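PDB 5KBP: glycosyl hydrolase, family 38 from Enterococcus faecalis, which probably hydrolyses alpha-mannosidic linkages in carbohydrates as a metal-dependent alpha-mannosidase. Local coordinates for residues Ser170-Glu174 against Arg220-Thr224; Asn132-Pro137 against Trp176-Pro180; Phe409-Gln415 against Glu498-Trp504. All blocks are in the same frame, centred on the assembly; numbering follows the deposited sequence.

Contact 1 of 3, residues Ser170-Glu174 against Arg220-Thr224; sequences SQYSE and RYAST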
ATOM      1  N   SER A 170      38.596 -17.792  -9.555  1.00 99.82           N
ATOM      2  CA  SER A 170      39.623 -17.582  -8.546  1.00 94.92           C
ATOM      3  C   SER A 170      40.029 -18.915  -7.938  1.00 95.33           C
ATOM      4  O   SER A 170      39.178 -19.764  -7.651  1.00 92.32           O
ATOM      5  CB  SER A 170      39.135 -16.633  -7.447  1.00 86.17           C
ATOM      6  OG  SER A 170      40.126 -16.457  -6.448  1.00 84.90           O
ATOM      7  N   GLN A 171      41.337 -19.096  -7.747  1.00 91.07           N
ATOM      8  CA  GLN A 171      41.824 -20.297  -7.081  1.00 86.56           C
ATOM      9  C   GLN A 171      41.365 -20.355  -5.631  1.00 84.56           C
ATOM     10  O   GLN A 171      41.246 -21.445  -5.061  1.00 93.83           O
ATOM     11  CB  GLN A 171      43.350 -20.359  -7.145  1.00 86.82           C
ATOM     12  CG  GLN A 171      43.914 -20.652  -8.522  1.00 95.52           C
ATOM     13  CD  GLN A 171      45.430 -20.676  -8.527  1.00104.53           C
ATOM     14  OE1 GLN A 171      46.075 -19.929  -7.792  1.00103.55           O
ATOM     15  NE2 GLN A 171      46.005 -21.542  -9.352  1.00109.55           N
ATOM     16  N   TYR A 172      41.101 -19.202  -5.023  1.00 70.28           N
ATOM     17  CA  TYR A 172      40.803 -19.127  -3.602  1.00 66.46           C
ATOM     18  C   TYR A 172      39.484 -18.403  -3.373  1.00 59.57           C
ATOM     19  O   TYR A 172      38.971 -17.702  -4.249  1.00 63.75           O
ATOM     20  CB  TYR A 172      41.924 -18.414  -2.835  1.00 71.04           C
ATOM     21  CG  TYR A 172      43.312 -18.884  -3.201  1.00 74.99           C
ATOM     22  CD1 TYR A 172      43.824 -20.069  -2.687  1.00 72.67           C
ATOM     23  CD2 TYR A 172      44.115 -18.142  -4.058  1.00 80.34           C
ATOM     24  CE1 TYR A 172      45.094 -20.501  -3.017  1.00 84.24           C
ATOM     25  CE2 TYR A 172      45.385 -18.567  -4.395  1.00 83.52           C
ATOM     26  CZ  TYR A 172      45.870 -19.747  -3.871  1.00 87.39           C
ATOM     27  OH  TYR A 172      47.136 -20.174  -4.202  1.00 87.87           O
ATOM     28  N   SER A 173      38.941 -18.585  -2.169  1.00 47.06           N
ATOM     29  CA  SER A 173      37.751 -17.869  -1.731  1.00 43.44           C
ATOM     30  C   SER A 173      38.054 -16.447  -1.279  1.00 46.01           C
ATOM     31  O   SER A 173      37.133 -15.736  -0.862  1.00 48.29           O
ATOM     32  CB  SER A 173      37.058 -18.639  -0.604  1.00 41.92           C
ATOM     33  OG  SER A 173      37.989 -19.061   0.377  1.00 44.52           O
ATOM     34  N   GLU A 174      39.315 -16.027  -1.338  1.00 50.56           N
ATOM     35  CA  GLU A 174      39.716 -14.647  -1.110  1.00 47.48           C
ATOM     36  C   GLU A 174      40.373 -14.124  -2.378  1.00 54.82           C
ATOM     37  O   GLU A 174      41.082 -14.864  -3.068  1.00 57.57           O
ATOM     38  CB  GLU A 174      40.685 -14.520   0.074  1.00 53.08           C
ATOM     39  CG  GLU A 174      40.153 -15.048   1.400  1.00 60.25           C
ATOM     40  CD  GLU A 174      40.196 -16.562   1.492  1.00 62.94           C
ATOM     41  OE1 GLU A 174      39.193 -17.163   1.931  1.00 63.18           O
ATOM     42  OE2 GLU A 174      41.230 -17.150   1.116  1.00 60.15           O
ATOM     43  N   ARG A 220      39.088 -26.421   0.237  1.00 71.33           N
ATOM     44  CA  ARG A 220      39.330 -26.485  -1.202  1.00 66.76           C
ATOM     45  C   ARG A 220      39.760 -25.135  -1.761  1.00 71.59           C
ATOM     46  O   ARG A 220      40.516 -25.082  -2.737  1.00 66.51           O
ATOM     47  CB  ARG A 220      38.079 -26.978  -1.937  1.00 65.35           C
ATOM     48  CG  ARG A 220      37.916 -28.490  -1.974  1.00 80.58           C
ATOM     49  CD  ARG A 220      36.518 -28.895  -2.434  1.00 85.76           C
ATOM     50  NE  ARG A 220      36.408 -29.057  -3.884  1.00 98.07           N
ATOM     51  CZ  ARG A 220      36.780 -30.150  -4.543  1.00101.28           C
ATOM     52  NH1 ARG A 220      37.306 -31.177  -3.887  1.00 95.02           N
ATOM     53  NH2 ARG A 220      36.636 -30.216  -5.860  1.00103.36           N
ATOM     54  N   TYR A 221      39.298 -24.036  -1.158  1.00 68.33           N
ATOM     55  CA  TYR A 221      39.569 -22.708  -1.691  1.00 65.70           C
ATOM     56  C   TYR A 221      40.178 -21.761  -0.662  1.00 69.94           C
ATOM     57  O   TYR A 221      40.257 -20.557  -0.921  1.00 80.48           O
ATOM     58  CB  TYR A 221      38.287 -22.089  -2.257  1.00 60.78           C
ATOM     59  CG  TYR A 221      37.369 -23.089  -2.922  1.00 64.15           C
ATOM     60  CD1 TYR A 221      37.659 -23.602  -4.180  1.00 66.20           C
ATOM     61  CD2 TYR A 221      36.209 -23.517  -2.291  1.00 61.28           C
ATOM     62  CE1 TYR A 221      36.818 -24.515  -4.790  1.00 64.47           C
ATOM     63  CE2 TYR A 221      35.363 -24.429  -2.894  1.00 59.52           C
ATOM     64  CZ  TYR A 221      35.672 -24.925  -4.142  1.00 64.34           C
ATOM     65  OH  TYR A 221      34.830 -25.832  -4.743  1.00 75.56           O
ATOM     66  N   ALA A 222      40.608 -22.261   0.490  1.00 59.61           N
ATOM     67  CA  ALA A 222      41.172 -21.398   1.520  1.00 56.43           C
ATOM     68  C   ALA A 222      42.622 -21.066   1.181  1.00 60.70           C
ATOM     69  O   ALA A 222      43.450 -21.969   1.025  1.00 63.09           O
ATOM     70  CB  ALA A 222      41.077 -22.069   2.886  1.00 58.07           C
ATOM     71  N   SER A 223      42.925 -19.774   1.057  1.00 61.98           N
ATOM     72  CA  SER A 223      44.293 -19.317   0.856  1.00 61.35           C
ATOM     73  C   SER A 223      45.047 -19.118   2.162  1.00 68.49           C
ATOM     74  O   SER A 223      46.273 -18.966   2.136  1.00 66.70           O
ATOM     75  CB  SER A 223      44.306 -18.007   0.060  1.00 60.93           C
ATOM     76  OG  SER A 223      43.499 -17.026   0.686  1.00 64.40           O
ATOM     77  N   THR A 224      44.346 -19.110   3.294  1.00 70.86           N
ATOM     78  CA  THR A 224      44.947 -18.989   4.614  1.00 66.65           C
ATOM     79  C   THR A 224      44.474 -20.152   5.480  1.00 60.83           C
ATOM     80  O   THR A 224      43.660 -20.979   5.058  1.00 61.37           O
ATOM     81  CB  THR A 224      44.586 -17.649   5.272  1.00 58.73           C
ATOM     82  OG1 THR A 224      43.219 -17.681   5.702  1.00 57.12           O
ATOM     83  CG2 THR A 224      44.766 -16.503   4.287  1.00 56.53           C
TER

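Contact 2 of 3, residues Asn132-Pro137 against Trp176-Pro180; sequences NMGQTP and WWEGP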
ATOM      1  N   ASN A 132      27.080  -8.204  -9.777  1.00 61.71           N
ATOM      2  CA  ASN A 132      27.620  -7.080  -9.029  1.00 64.59           C
ATOM      3  C   ASN A 132      28.159  -6.020  -9.982  1.00 63.49           C
ATOM      4  O   ASN A 132      28.847  -6.338 -10.956  1.00 72.31           O
ATOM      5  CB  ASN A 132      28.718  -7.541  -8.069  1.00 63.73           C
ATOM      6  CG  ASN A 132      28.166  -8.319  -6.889  1.00 69.58           C
ATOM      7  OD1 ASN A 132      27.827  -7.742  -5.856  1.00 72.47           O
ATOM      8  ND2 ASN A 132      28.069  -9.635  -7.038  1.00 69.75           N
ATOM      9  N   MET A 133      27.836  -4.762  -9.686  1.00 55.69           N
ATOM     10  CA  MET A 133      28.247  -3.648 -10.529  1.00 60.44           C
ATOM     11  C   MET A 133      29.767  -3.536 -10.582  1.00 59.31           C
ATOM     12  O   MET A 133      30.475  -3.876  -9.630  1.00 55.11           O
ATOM     13  CB  MET A 133      27.645  -2.345 -10.002  1.00 59.92           C
ATOM     14  CG  MET A 133      28.013  -2.062  -8.555  1.00 64.49           C
ATOM     15  SD  MET A 133      27.275  -0.574  -7.874  1.00 71.25           S
ATOM     16  CE  MET A 133      25.551  -1.027  -7.840  1.00 66.63           C
ATOM     17  N   GLY A 134      30.268  -3.041 -11.716  1.00 53.51           N
ATOM     18  CA  GLY A 134      31.705  -2.918 -11.892  1.00 48.47           C
ATOM     19  C   GLY A 134      32.345  -1.892 -10.979  1.00 45.41           C
ATOM     20  O   GLY A 134      33.511  -2.038 -10.601  1.00 48.72           O
ATOM     21  N   GLN A 135      31.604  -0.848 -10.609  1.00 42.64           N
ATOM     22  CA  GLN A 135      32.130   0.219  -9.765  1.00 43.11           C
ATOM     23  C   GLN A 135      32.057  -0.097  -8.275  1.00 48.61           C
ATOM     24  O   GLN A 135      32.218   0.820  -7.462  1.00 42.19           O
ATOM     25  CB  GLN A 135      31.387   1.529 -10.049  1.00 45.38           C
ATOM     26  CG  GLN A 135      31.788   2.221 -11.343  1.00 44.14           C
ATOM     27  CD  GLN A 135      33.079   3.013 -11.218  1.00 45.45           C
ATOM     28  OE1 GLN A 135      33.919   2.731 -10.363  1.00 42.89           O
ATOM     29  NE2 GLN A 135      33.238   4.020 -12.070  1.00 49.35           N
ATOM     30  N   THR A 136      31.825  -1.356  -7.902  1.00 50.42           N
ATOM     31  CA  THR A 136      31.743  -1.705  -6.483  1.00 49.24           C
ATOM     32  C   THR A 136      32.990  -1.316  -5.697  1.00 48.23           C
ATOM     33  O   THR A 136      32.843  -0.731  -4.610  1.00 52.05           O
ATOM     34  CB  THR A 136      31.439  -3.200  -6.326  1.00 46.22           C
ATOM     35  OG1 THR A 136      30.273  -3.540  -7.084  1.00 48.48           O
ATOM     36  CG2 THR A 136      31.200  -3.539  -4.865  1.00 37.40           C
ATOM     37  N   PRO A 137      34.220  -1.597  -6.156  1.00 45.48           N
ATOM     38  CA  PRO A 137      35.388  -1.218  -5.338  1.00 48.78           C
ATOM     39  C   PRO A 137      35.474   0.269  -5.045  1.00 53.74           C
ATOM     40  O   PRO A 137      35.748   0.654  -3.902  1.00 51.15           O
ATOM     41  CB  PRO A 137      36.577  -1.698  -6.184  1.00 49.41           C
ATOM     42  CG  PRO A 137      36.023  -2.781  -7.029  1.00 43.07           C
ATOM     43  CD  PRO A 137      34.629  -2.352  -7.355  1.00 43.62           C
ATOM     44  N   TRP A 176      41.346 -10.170  -4.798  1.00 52.57           N
ATOM     45  CA  TRP A 176      41.328  -8.726  -4.961  1.00 48.57           C
ATOM     46  C   TRP A 176      40.297  -8.351  -6.014  1.00 53.68           C
ATOM     47  O   TRP A 176      40.190  -9.005  -7.056  1.00 58.96           O
ATOM     48  CB  TRP A 176      42.707  -8.200  -5.365  1.00 54.60           C
ATOM     49  CG  TRP A 176      43.763  -8.442  -4.337  1.00 61.00           C
ATOM     50  CD1 TRP A 176      44.855  -9.250  -4.459  1.00 63.15           C
ATOM     51  CD2 TRP A 176      43.822  -7.880  -3.020  1.00 65.22           C
ATOM     52  NE1 TRP A 176      45.595  -9.221  -3.302  1.00 66.82           N
ATOM     53  CE2 TRP A 176      44.982  -8.388  -2.403  1.00 65.72           C
ATOM     54  CE3 TRP A 176      43.009  -6.995  -2.304  1.00 62.32           C
ATOM     55  CZ2 TRP A 176      45.350  -8.041  -1.104  1.00 65.67           C
ATOM     56  CZ3 TRP A 176      43.377  -6.652  -1.015  1.00 63.34           C
ATOM     57  CH2 TRP A 176      44.536  -7.174  -0.428  1.00 66.65           C
ATOM     58  N   TRP A 177      39.532  -7.301  -5.736  1.00 51.54           N
ATOM     59  CA  TRP A 177      38.511  -6.812  -6.655  1.00 51.52           C
ATOM     60  C   TRP A 177      38.891  -5.397  -7.069  1.00 54.47           C
ATOM     61  O   TRP A 177      38.836  -4.469  -6.254  1.00 50.11           O
ATOM     62  CB  TRP A 177      37.127  -6.852  -6.013  1.00 51.25           C
ATOM     63  CG  TRP A 177      36.014  -6.733  -7.003  1.00 53.90           C
ATOM     64  CD1 TRP A 177      36.130  -6.601  -8.356  1.00 49.09           C
ATOM     65  CD2 TRP A 177      34.610  -6.739  -6.720  1.00 60.74           C
ATOM     66  NE1 TRP A 177      34.886  -6.522  -8.932  1.00 55.81           N
ATOM     67  CE2 TRP A 177      33.936  -6.604  -7.949  1.00 64.29           C
ATOM     68  CE3 TRP A 177      33.858  -6.844  -5.545  1.00 61.03           C
ATOM     69  CZ2 TRP A 177      32.546  -6.571  -8.037  1.00 65.36           C
ATOM     70  CZ3 TRP A 177      32.479  -6.812  -5.636  1.00 63.39           C
ATOM     71  CH2 TRP A 177      31.838  -6.678  -6.872  1.00 63.53           C
ATOM     72  N   GLU A 178      39.273  -5.235  -8.331  1.00 52.89           N
ATOM     73  CA  GLU A 178      39.695  -3.952  -8.873  1.00 52.74           C
ATOM     74  C   GLU A 178      38.625  -3.424  -9.818  1.00 52.11           C
ATOM     75  O   GLU A 178      38.192  -4.134 -10.731  1.00 53.62           O
ATOM     76  CB  GLU A 178      41.035  -4.087  -9.601  1.00 56.84           C
ATOM     77  CG  GLU A 178      41.555  -2.796 -10.204  1.00 65.88           C
ATOM     78  CD  GLU A 178      42.940  -2.952 -10.800  1.00 79.24           C
ATOM     79  OE1 GLU A 178      43.657  -3.896 -10.406  1.00 80.76           O
ATOM     80  OE2 GLU A 178      43.310  -2.133 -11.668  1.00 82.93           O
ATOM     81  N   GLY A 179      38.198  -2.181  -9.594  1.00 53.73           N
ATOM     82  CA  GLY A 179      37.205  -1.565 -10.440  1.00 53.69           C
ATOM     83  C   GLY A 179      37.816  -0.943 -11.676  1.00 54.02           C
ATOM     84  O   GLY A 179      39.031  -0.986 -11.908  1.00 57.19           O
ATOM     85  N   PRO A 180      36.954  -0.341 -12.502  1.00 52.36           N
ATOM     86  CA  PRO A 180      37.450   0.310 -13.725  1.00 53.14           C
ATOM     87  C   PRO A 180      38.337   1.512 -13.457  1.00 56.43           C
ATOM     88  O   PRO A 180      39.150   1.863 -14.323  1.00 53.30           O
ATOM     89  CB  PRO A 180      36.162   0.715 -14.455  1.00 49.46           C
ATOM     90  CG  PRO A 180      35.140   0.834 -13.373  1.00 52.16           C
ATOM     91  CD  PRO A 180      35.494  -0.218 -12.360  1.00 52.20           C
TER

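Contact 3 of 3, residues Phe409-Gln415 against Glu498-Trp504; sequences FNTSGYQ and EMAPFSW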
ATOM      1  N   PHE A 409      12.757  26.120 -15.119  1.00 54.95           N
ATOM      2  CA  PHE A 409      13.939  25.637 -14.420  1.00 47.85           C
ATOM      3  C   PHE A 409      14.570  24.485 -15.188  1.00 53.74           C
ATOM      4  O   PHE A 409      13.870  23.582 -15.660  1.00 64.58           O
ATOM      5  CB  PHE A 409      13.599  25.158 -13.005  1.00 49.44           C
ATOM      6  CG  PHE A 409      13.112  26.241 -12.092  1.00 51.67           C
ATOM      7  CD1 PHE A 409      11.769  26.575 -12.048  1.00 50.00           C
ATOM      8  CD2 PHE A 409      13.992  26.908 -11.256  1.00 48.11           C
ATOM      9  CE1 PHE A 409      11.315  27.564 -11.200  1.00 52.39           C
ATOM     10  CE2 PHE A 409      13.545  27.899 -10.407  1.00 53.16           C
ATOM     11  CZ  PHE A 409      12.204  28.228 -10.378  1.00 55.56           C
ATOM     12  N   ASN A 410      15.893  24.519 -15.310  1.00 49.46           N
ATOM     13  CA  ASN A 410      16.671  23.372 -15.768  1.00 53.70           C
ATOM     14  C   ASN A 410      17.301  22.766 -14.522  1.00 54.54           C
ATOM     15  O   ASN A 410      18.253  23.315 -13.966  1.00 58.12           O
ATOM     16  CB  ASN A 410      17.721  23.780 -16.796  1.00 53.98           C
ATOM     17  CG  ASN A 410      18.502  22.590 -17.349  1.00 52.57           C
ATOM     18  OD1 ASN A 410      18.275  21.442 -16.961  1.00 53.78           O
ATOM     19  ND2 ASN A 410      19.416  22.862 -18.275  1.00 52.52           N
ATOM     20  N   THR A 411      16.751  21.643 -14.065  1.00 46.46           N
ATOM     21  CA  THR A 411      17.220  20.973 -12.858  1.00 53.47           C
ATOM     22  C   THR A 411      18.209  19.852 -13.163  1.00 56.30           C
ATOM     23  O   THR A 411      18.333  18.905 -12.380  1.00 55.95           O
ATOM     24  CB  THR A 411      16.034  20.434 -12.058  1.00 52.03           C
ATOM     25  OG1 THR A 411      15.238  19.584 -12.896  1.00 61.28           O
ATOM     26  CG2 THR A 411      15.176  21.582 -11.556  1.00 43.42           C
ATOM     27  N   SER A 412      18.916  19.942 -14.287  1.00 59.00           N
ATOM     28  CA  SER A 412      19.911  18.954 -14.671  1.00 47.56           C
ATOM     29  C   SER A 412      21.248  19.645 -14.903  1.00 52.27           C
ATOM     30  O   SER A 412      21.349  20.875 -14.897  1.00 52.56           O
ATOM     31  CB  SER A 412      19.485  18.183 -15.930  1.00 47.49           C
ATOM     32  OG  SER A 412      19.681  18.958 -17.102  1.00 42.56           O
ATOM     33  N   GLY A 413      22.283  18.834 -15.104  1.00 49.60           N
ATOM     34  CA  GLY A 413      23.619  19.355 -15.307  1.00 47.25           C
ATOM     35  C   GLY A 413      24.051  19.392 -16.757  1.00 47.66           C
ATOM     36  O   GLY A 413      25.243  19.526 -17.051  1.00 50.58           O
ATOM     37  N   TYR A 414      23.095  19.284 -17.675  1.00 47.63           N
ATOM     38  CA  TYR A 414      23.381  19.260 -19.101  1.00 47.45           C
ATOM     39  C   TYR A 414      22.670  20.407 -19.802  1.00 56.28           C
ATOM     40  O   TYR A 414      21.636  20.897 -19.338  1.00 53.87           O
ATOM     41  CB  TYR A 414      22.945  17.934 -19.731  1.00 44.47           C
ATOM     42  CG  TYR A 414      23.248  16.725 -18.880  1.00 52.67           C
ATOM     43  CD1 TYR A 414      24.522  16.179 -18.844  1.00 54.03           C
ATOM     44  CD2 TYR A 414      22.257  16.131 -18.108  1.00 50.85           C
ATOM     45  CE1 TYR A 414      24.803  15.073 -18.066  1.00 55.62           C
ATOM     46  CE2 TYR A 414      22.530  15.024 -17.326  1.00 44.46           C
ATOM     47  CZ  TYR A 414      23.804  14.499 -17.308  1.00 50.89           C
ATOM     48  OH  TYR A 414      24.083  13.397 -16.531  1.00 47.99           O
ATOM     49  N   GLN A 415      23.239  20.837 -20.926  1.00 56.44           N
ATOM     50  CA  GLN A 415      22.540  21.760 -21.808  1.00 62.32           C
ATOM     51  C   GLN A 415      21.292  21.080 -22.347  1.00 65.80           C
ATOM     52  O   GLN A 415      21.384  20.070 -23.054  1.00 66.98           O
ATOM     53  CB  GLN A 415      23.451  22.191 -22.955  1.00 66.65           C
ATOM     54  CG  GLN A 415      24.795  22.734 -22.506  1.00 79.66           C
ATOM     55  CD  GLN A 415      24.973  24.198 -22.846  1.00 90.23           C
ATOM     56  OE1 GLN A 415      24.676  24.630 -23.961  1.00 97.51           O
ATOM     57  NE2 GLN A 415      25.455  24.974 -21.883  1.00 83.80           N
ATOM     58  N   GLU A 498      19.285  24.729 -25.871  1.00 74.48           N
ATOM     59  CA  GLU A 498      20.547  24.680 -25.126  1.00 76.13           C
ATOM     60  C   GLU A 498      20.501  25.554 -23.873  1.00 67.50           C
ATOM     61  O   GLU A 498      21.351  26.422 -23.660  1.00 65.89           O
ATOM     62  CB  GLU A 498      21.727  25.069 -26.021  1.00 81.60           C
ATOM     63  CG  GLU A 498      21.968  24.117 -27.178  1.00 93.62           C
ATOM     64  CD  GLU A 498      23.249  24.421 -27.929  1.00105.11           C
ATOM     65  OE1 GLU A 498      23.789  23.502 -28.578  1.00107.10           O
ATOM     66  OE2 GLU A 498      23.719  25.576 -27.864  1.00109.43           O
ATOM     67  N   MET A 499      19.496  25.316 -23.035  1.00 63.21           N
ATOM     68  CA  MET A 499      19.401  26.035 -21.773  1.00 58.13           C
ATOM     69  C   MET A 499      20.525  25.601 -20.841  1.00 66.03           C
ATOM     70  O   MET A 499      20.882  24.422 -20.778  1.00 63.44           O
ATOM     71  CB  MET A 499      18.040  25.792 -21.123  1.00 52.62           C
ATOM     72  CG  MET A 499      17.788  26.624 -19.878  1.00 57.15           C
ATOM     73  SD  MET A 499      16.119  26.411 -19.229  1.00 56.85           S
ATOM     74  CE  MET A 499      16.203  27.419 -17.750  1.00 57.74           C
ATOM     75  N   ALA A 500      21.088  26.567 -20.118  1.00 65.56           N
ATOM     76  CA  ALA A 500      22.259  26.304 -19.298  1.00 59.68           C
ATOM     77  C   ALA A 500      21.922  25.324 -18.173  1.00 68.28           C
ATOM     78  O   ALA A 500      20.791  25.294 -17.682  1.00 73.66           O
ATOM     79  CB  ALA A 500      22.800  27.605 -18.709  1.00 52.02           C
ATOM     80  N   PRO A 501      22.886  24.502 -17.758  1.00 65.03           N
ATOM     81  CA  PRO A 501      22.637  23.580 -16.644  1.00 55.00           C
ATOM     82  C   PRO A 501      22.353  24.326 -15.347  1.00 56.70           C
ATOM     83  O   PRO A 501      22.944  25.371 -15.071  1.00 62.13           O
ATOM     84  CB  PRO A 501      23.938  22.776 -16.552  1.00 58.90           C
ATOM     85  CG  PRO A 501      24.560  22.895 -17.903  1.00 64.47           C
ATOM     86  CD  PRO A 501      24.195  24.264 -18.392  1.00 64.49           C
ATOM     87  N   PHE A 502      21.441  23.760 -14.552  1.00 57.95           N
ATOM     88  CA  PHE A 502      21.040  24.283 -13.249  1.00 50.73           C
ATOM     89  C   PHE A 502      20.872  25.796 -13.265  1.00 55.88           C
ATOM     90  O   PHE A 502      21.622  26.526 -12.609  1.00 53.80           O
ATOM     91  CB  PHE A 502      22.037  23.855 -12.172  1.00 43.60           C
ATOM     92  CG  PHE A 502      22.028  22.377 -11.910  1.00 48.53           C
ATOM     93  CD1 PHE A 502      20.914  21.764 -11.362  1.00 49.92           C
ATOM     94  CD2 PHE A 502      23.124  21.600 -12.226  1.00 45.93           C
ATOM     95  CE1 PHE A 502      20.902  20.403 -11.128  1.00 48.54           C
ATOM     96  CE2 PHE A 502      23.120  20.240 -11.992  1.00 47.70           C
ATOM     97  CZ  PHE A 502      22.006  19.639 -11.446  1.00 49.36           C
ATOM     98  N   SER A 503      19.884  26.266 -14.021  1.00 52.93           N
ATOM     99  CA  SER A 503      19.581  27.681 -14.150  1.00 64.44           C
ATOM    100  C   SER A 503      18.069  27.835 -14.246  1.00 62.19           C
ATOM    101  O   SER A 503      17.326  26.849 -14.256  1.00 48.60           O
ATOM    102  CB  SER A 503      20.282  28.286 -15.372  1.00 63.44           C
ATOM    103  OG  SER A 503      19.891  27.617 -16.558  1.00 59.80           O
ATOM    104  N   TRP A 504      17.607  29.082 -14.315  1.00 57.69           N
ATOM    105  CA  TRP A 504      16.196  29.344 -14.554  1.00 59.62           C
ATOM    106  C   TRP A 504      16.039  30.586 -15.415  1.00 65.87           C
ATOM    107  O   TRP A 504      16.816  31.539 -15.298  1.00 67.49           O
ATOM    108  CB  TRP A 504      15.404  29.497 -13.244  1.00 44.66           C
ATOM    109  CG  TRP A 504      15.772  30.679 -12.392  1.00 50.00           C
ATOM    110  CD1 TRP A 504      15.445  31.986 -12.616  1.00 47.69           C
ATOM    111  CD2 TRP A 504      16.499  30.655 -11.158  1.00 45.47           C
ATOM    112  NE1 TRP A 504      15.943  32.778 -11.610  1.00 59.52           N
ATOM    113  CE2 TRP A 504      16.593  31.985 -10.702  1.00 62.49           C
ATOM    114  CE3 TRP A 504      17.090  29.639 -10.400  1.00 51.07           C
ATOM    115  CZ2 TRP A 504      17.252  32.325  -9.521  1.00 56.94           C
ATOM    116  CZ3 TRP A 504      17.744  29.979  -9.229  1.00 47.62           C
ATOM    117  CH2 TRP A 504      17.820  31.311  -8.801  1.00 51.43           C
TER

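Contact 1 of 3, residues Ser170-Glu174 against Arg220-Thr224
Tyr172 lays one face of its ring over the CB of Ser223: the carbon stands 3.8 Å from the ring centroid and 29° off the normal, which qualifies as a CH-pi contact. With CG turned beside the backbone N (chi1 -46°), the ring reaches across to Ser223 while its own backbone stays close to Tyr221. There the carbonyl O of Tyr221 serves as the meeting point of the two loops. Ser173 N donates to it at 2.7 Å with an N-H...O angle of 162°, and Tyr172 CA lies 3.1 Å from the same oxygen in a weaker CA-H...O contact. The OG of Ser173 is also close, but its one proton has Glu174 OE1 within reach as well, so that bond is not settled.

Glu174 closes the other end. Its chain bends at chi2, bringing OE2 to Ser223, whose backbone N donates to the syn lone pair at 3.1 Å. The OG of the same serine is modelled implausibly near this oxygen, so that distance is doubtful.

The hydroxyl of Tyr172 bonds to Asp277, and Glu174 packs on Tyr266 and Val270 of helix 263-270. The contact thus ties the loop between strands 169-170 and 174-178 to the loop between helix 204-219 and strand 226-231, within the family's N-terminal domain.

Contact 2 of 3, residues Asn132-Pro137 against Trp176-Pro180
Trp177, on strand 174-178, lays one indole face against the start of helix 136-141, where a type I turn from Met133 to Thr136 leads into the helix and Gln135 takes the N-cap position. Pro137 CG sits 4.0 Å from the centroid of the five-membered ring of Trp177, 13° off the normal. On the same face Thr136 CB lies 4.0 Å from the centroid of the six-membered ring, so one CH-pi contact serves each half of the indole. The edge is used as well: Asn132 CB meets CH2 of Trp177 at 3.5 Å, with the asparagine amide plane nearly perpendicular to the ring. CG anti to the backbone N (chi1 -164°) carries the indole across to this turn, while NE1 is satisfied by Gly283 O.

Beyond the strand, the backbone N of Gly179 comes 3.4 Å from Pro137 CG, showing how closely the chain passes the proline ring. Pro180, in the loop that follows, packs against the turn ahead of the helix. The Gln135 amide, bonded through OE1 to Gln138 and through NE2 to the carbonyls of Tyr693 and Phe890, lies against Pro180 CG, 3.7 Å from its CD. Pro180 CD rests 3.2 Å from the carbonyl O of Gly134.

Contact 3 of 3, residues Phe409-Gln415 against Glu498-Trp504
Asn410, Gln415 and Phe502 lose the most surface where these segments meet. Strands 404-410 and 503-511 share one antiparallel sheet, 416-430 and 483-499 another, and the chain turns the corner between them at Glu498. Asn410 is the polar hub. Its backbone N donates to Ser503 O at 2.9 Å and 168°, beside the antiparallel non-hydrogen-bonded pair Phe409-Trp504; Phe502 and Ser503 both face Asn410 in a G1 beta bulge. CG lies anti to the backbone N (chi1 -177°), which sends the amide in among backbone groups. OD1 takes Ser412 N, closing an Asx turn, and also Ser412 OG on an in-plane lone pair. ND2 gives a straight bond to Tyr414 O at 3.1 Å, with that oxygen in the amide plane, while its bonds to Ala500 O and Met499 O are weak.

Phe502 uses Ser412 O twice. Its N donates to that oxygen at 2.9 Å, and the same O lies 3.2 Å above the centre of its ring, with Thr411 O a further, oblique neighbour. The side chain also touches Pro323 and Met327 of helix 304-332, and its ring meets that of His824.

Gln415, at the exposed end, packs through its bent chain: OE1 lies 3.6 Å from Glu498 CB and NE2 3.8 Å from Pro501 CD. Its CA makes a CA-H...O contact with Met499 O at 3.3 Å.

The Asn410 amide thus holds its own loop, through Ser412 and Tyr414 O, and adds weak bonds to the opposite chain; the firmer polar bonds across the contact are backbone ones.

Contacts 1 and 2 share strand 174-178, its beginning in contact 1 and its later part in contact 2; their centres lie about 19 Å apart, both in the family's N-terminal range. Contact 3 belongs to a later range, with its centre about 51 Å from that of contact 1 and about 32 Å from that of contact 2, and touches neither. Contact 1 is partly buried, far from the chain's centre, and joins loops by hydrogen bonds, one of them to a carboxylate. Contact 2, deeper in, has no hydrogen bond across it and rests on an indole face and proline rings. Contact 3 is also mostly buried but combines strand pairing with a neutral amide and aromatic packing.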